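Side-chain contact in sensor protein (Pseudomonas syringae pv. tomato, PDB 2R8R), which probably acts, as a full-length protein, as an ATP-dependent histidine kinase of a two-component system, of which this is the N-terminal KdpD sensor domain: residues S101-R106 against I110-A115. Sequence-based numbering, arbitrary orientation.
Sequences SRHTKR and IQELLA
His-103 and Glu-112 meet edge-on where the loop leading into helix 106-115 comes near Glu-112 on the helix. The imidazole turns its CE1 corner to the carboxylate. Glu-112 OE1 lies near the ring plane, 3.2 Å from His-103 CE1, while His-103 NE2 is 3.8 Å from the same oxygen. This is a polar contact with a ring carbon. The ring and carboxylate planes stand 66° apart. Glu-112 reaches the ring as an extended chain, its CG anti to the backbone N (chi1 -163°). The bond from His-103 ND1 to Asp-109 OD1, three residues before Glu-112 on the same helix, helps hold the ring's rotation. Arg-102 CG sits above one face of the ring, near its rim. Arg-102 NE then comes within 4.4 Å of Glu-112 OE2, but that oxygen lies well out of the guanidinium plane. No N-H points at it, and any attraction between the charges is probably weak. Leu-77 of helix 77-83 packs against both His-103 and Glu-112.

In this P-loop NTPase-type domain, a beta-alpha-beta crossover runs from strand 87-90 through helix 106-115 to strand 119-125 of the parallel sheet. Lys-105 is the N-cap residue of the helix. Ile-110 N makes an i to i+4 helical bond to Arg-106 O at 3.0 Å, with an N-H...O angle of 164°. Ile-110 CG1 also rests 3.6 Å from Arg-106 O. On the buried side Ile-110 CD1 approaches Arg-106 CG, and both side chains touch Val-90. The guanidinium of Arg-106 is held by Asp-91 O and by a salt bridge to Glu-74.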
loop_
_atom_site.group_PDB
_atom_site.type_symbol
_atom_site.label_atom_id
_atom_site.label_comp_id
_atom_site.label_asym_id
_atom_site.label_seq_id
_atom_site.Cartn_x
_atom_site.Cartn_y
_atom_site.Cartn_z
ATOM N N SER A 101 1.556 -17.492 -7.955
ATOM C CA SER A 101 0.442 -17.063 -7.137
ATOM C C SER A 101 -0.816 -17.325 -7.928
ATOM O O SER A 101 -0.822 -17.235 -9.144
ATOM C CB SER A 101 0.564 -15.578 -6.811
ATOM O OG SER A 101 1.666 -15.343 -5.964
ATOM N N ARG A 102 -1.889 -17.658 -7.231
ATOM C CA ARG A 102 -3.181 -17.885 -7.853
ATOM C C ARG A 102 -3.629 -16.723 -8.720
ATOM O O ARG A 102 -4.167 -16.956 -9.787
ATOM C CB ARG A 102 -4.203 -18.155 -6.778
ATOM C CG ARG A 102 -5.558 -18.527 -7.258
ATOM C CD ARG A 102 -6.474 -18.628 -6.037
ATOM N NE ARG A 102 -7.781 -19.088 -6.437
ATOM C CZ ARG A 102 -8.156 -20.371 -6.532
ATOM N NH1 ARG A 102 -9.391 -20.655 -6.901
ATOM N NH2 ARG A 102 -7.310 -21.364 -6.273
ATOM N N HIS A 103 -3.420 -15.494 -8.252
ATOM C CA HIS A 103 -3.748 -14.291 -8.988
ATOM C C HIS A 103 -2.486 -13.545 -9.422
ATOM O O HIS A 103 -1.432 -13.599 -8.767
ATOM C CB HIS A 103 -4.546 -13.341 -8.117
ATOM C CG HIS A 103 -5.771 -13.951 -7.518
ATOM N ND1 HIS A 103 -6.060 -13.869 -6.175
ATOM C CD2 HIS A 103 -6.742 -14.710 -8.070
ATOM C CE1 HIS A 103 -7.195 -14.493 -5.945
ATOM N NE2 HIS A 103 -7.613 -15.034 -7.074
ATOM N N THR A 104 -2.619 -12.843 -10.534
ATOM C CA THR A 104 -1.596 -11.944 -11.056
ATOM C C THR A 104 -1.297 -10.789 -10.099
ATOM O O THR A 104 -0.126 -10.452 -9.848
ATOM C CB THR A 104 -2.052 -11.412 -12.434
ATOM O OG1 THR A 104 -2.202 -12.535 -13.325
ATOM C CG2 THR A 104 -1.018 -10.416 -13.051
ATOM N N LYS A 105 -2.362 -10.209 -9.546
ATOM C CA LYS A 105 -2.297 -8.959 -8.828
ATOM C C LYS A 105 -2.816 -9.124 -7.417
ATOM O O LYS A 105 -3.772 -9.862 -7.161
ATOM C CB LYS A 105 -3.145 -7.900 -9.546
ATOM C CG LYS A 105 -2.676 -7.467 -10.921
ATOM C CD LYS A 105 -1.286 -6.814 -11.015
ATOM C CE LYS A 105 -1.249 -5.400 -10.435
ATOM N NZ LYS A 105 -0.013 -4.538 -10.713
ATOM N N ARG A 106 -2.216 -8.389 -6.492
ATOM C CA ARG A 106 -2.694 -8.352 -5.108
ATOM C C ARG A 106 -4.088 -7.745 -4.951
ATOM O O ARG A 106 -4.791 -8.144 -4.065
ATOM C CB ARG A 106 -1.699 -7.631 -4.240
ATOM C CG ARG A 106 -2.054 -7.574 -2.773
ATOM C CD ARG A 106 -0.896 -6.943 -2.003
ATOM N NE ARG A 106 0.205 -7.885 -1.850
ATOM C CZ ARG A 106 1.384 -7.578 -1.321
ATOM N NH1 ARG A 106 1.627 -6.331 -0.891
ATOM N NH2 ARG A 106 2.326 -8.527 -1.208
ATOM N N ILE A 110 -7.296 -9.160 -2.694
ATOM C CA ILE A 110 -8.183 -8.309 -1.942
ATOM C C ILE A 110 -9.644 -8.481 -2.339
ATOM O O ILE A 110 -10.509 -8.580 -1.479
ATOM C CB ILE A 110 -7.743 -6.804 -2.061
ATOM C CG1 ILE A 110 -6.458 -6.593 -1.242
ATOM C CG2 ILE A 110 -8.860 -5.911 -1.628
ATOM C CD1 ILE A 110 -5.688 -5.316 -1.517
ATOM N N GLN A 111 -9.933 -8.522 -3.628
ATOM C CA GLN A 111 -11.323 -8.673 -4.042
ATOM C C GLN A 111 -11.862 -9.986 -3.494
ATOM O O GLN A 111 -12.989 -10.035 -3.076
ATOM C CB GLN A 111 -11.520 -8.604 -5.586
ATOM C CG GLN A 111 -11.184 -7.298 -6.314
ATOM C CD GLN A 111 -11.945 -6.098 -5.804
ATOM O OE1 GLN A 111 -13.158 -6.157 -5.600
ATOM N NE2 GLN A 111 -11.239 -4.976 -5.615
ATOM N N GLU A 112 -11.044 -11.035 -3.489
ATOM C CA GLU A 112 -11.442 -12.353 -2.976
ATOM C C GLU A 112 -11.758 -12.366 -1.486
ATOM O O GLU A 112 -12.698 -13.017 -1.055
ATOM C CB GLU A 112 -10.377 -13.437 -3.246
ATOM C CG GLU A 112 -10.944 -14.828 -3.105
ATOM C CD GLU A 112 -10.004 -15.952 -3.443
ATOM O OE1 GLU A 112 -8.775 -15.741 -3.479
ATOM O OE2 GLU A 112 -10.521 -17.087 -3.662
ATOM N N LEU A 113 -10.945 -11.667 -0.703
ATOM C CA LEU A 113 -11.204 -11.490 0.735
ATOM C C LEU A 113 -12.511 -10.758 0.912
ATOM O O LEU A 113 -13.302 -11.126 1.730
ATOM C CB LEU A 113 -10.085 -10.668 1.403
ATOM C CG LEU A 113 -8.690 -11.310 1.436
ATOM C CD1 LEU A 113 -7.659 -10.250 1.734
ATOM C CD2 LEU A 113 -8.699 -12.474 2.461
ATOM N N LEU A 114 -12.708 -9.698 0.135
ATOM C CA LEU A 114 -13.901 -8.866 0.215
ATOM C C LEU A 114 -15.185 -9.634 -0.157
ATOM O O LEU A 114 -16.220 -9.435 0.477
ATOM C CB LEU A 114 -13.734 -7.640 -0.680
ATOM C CG LEU A 114 -12.721 -6.547 -0.301
ATOM C CD1 LEU A 114 -12.601 -5.532 -1.503
ATOM C CD2 LEU A 114 -13.160 -5.881 0.933
ATOM N N ALA A 115 -15.091 -10.532 -1.152
ATOM C CA ALA A 115 -16.218 -11.401 -1.547
ATOM C C ALA A 115 -16.552 -12.426 -0.462
ATOM O O ALA A 115 -17.688 -12.864 -0.369
ATOM C CB ALA A 115 -15.951 -12.105 -2.899
#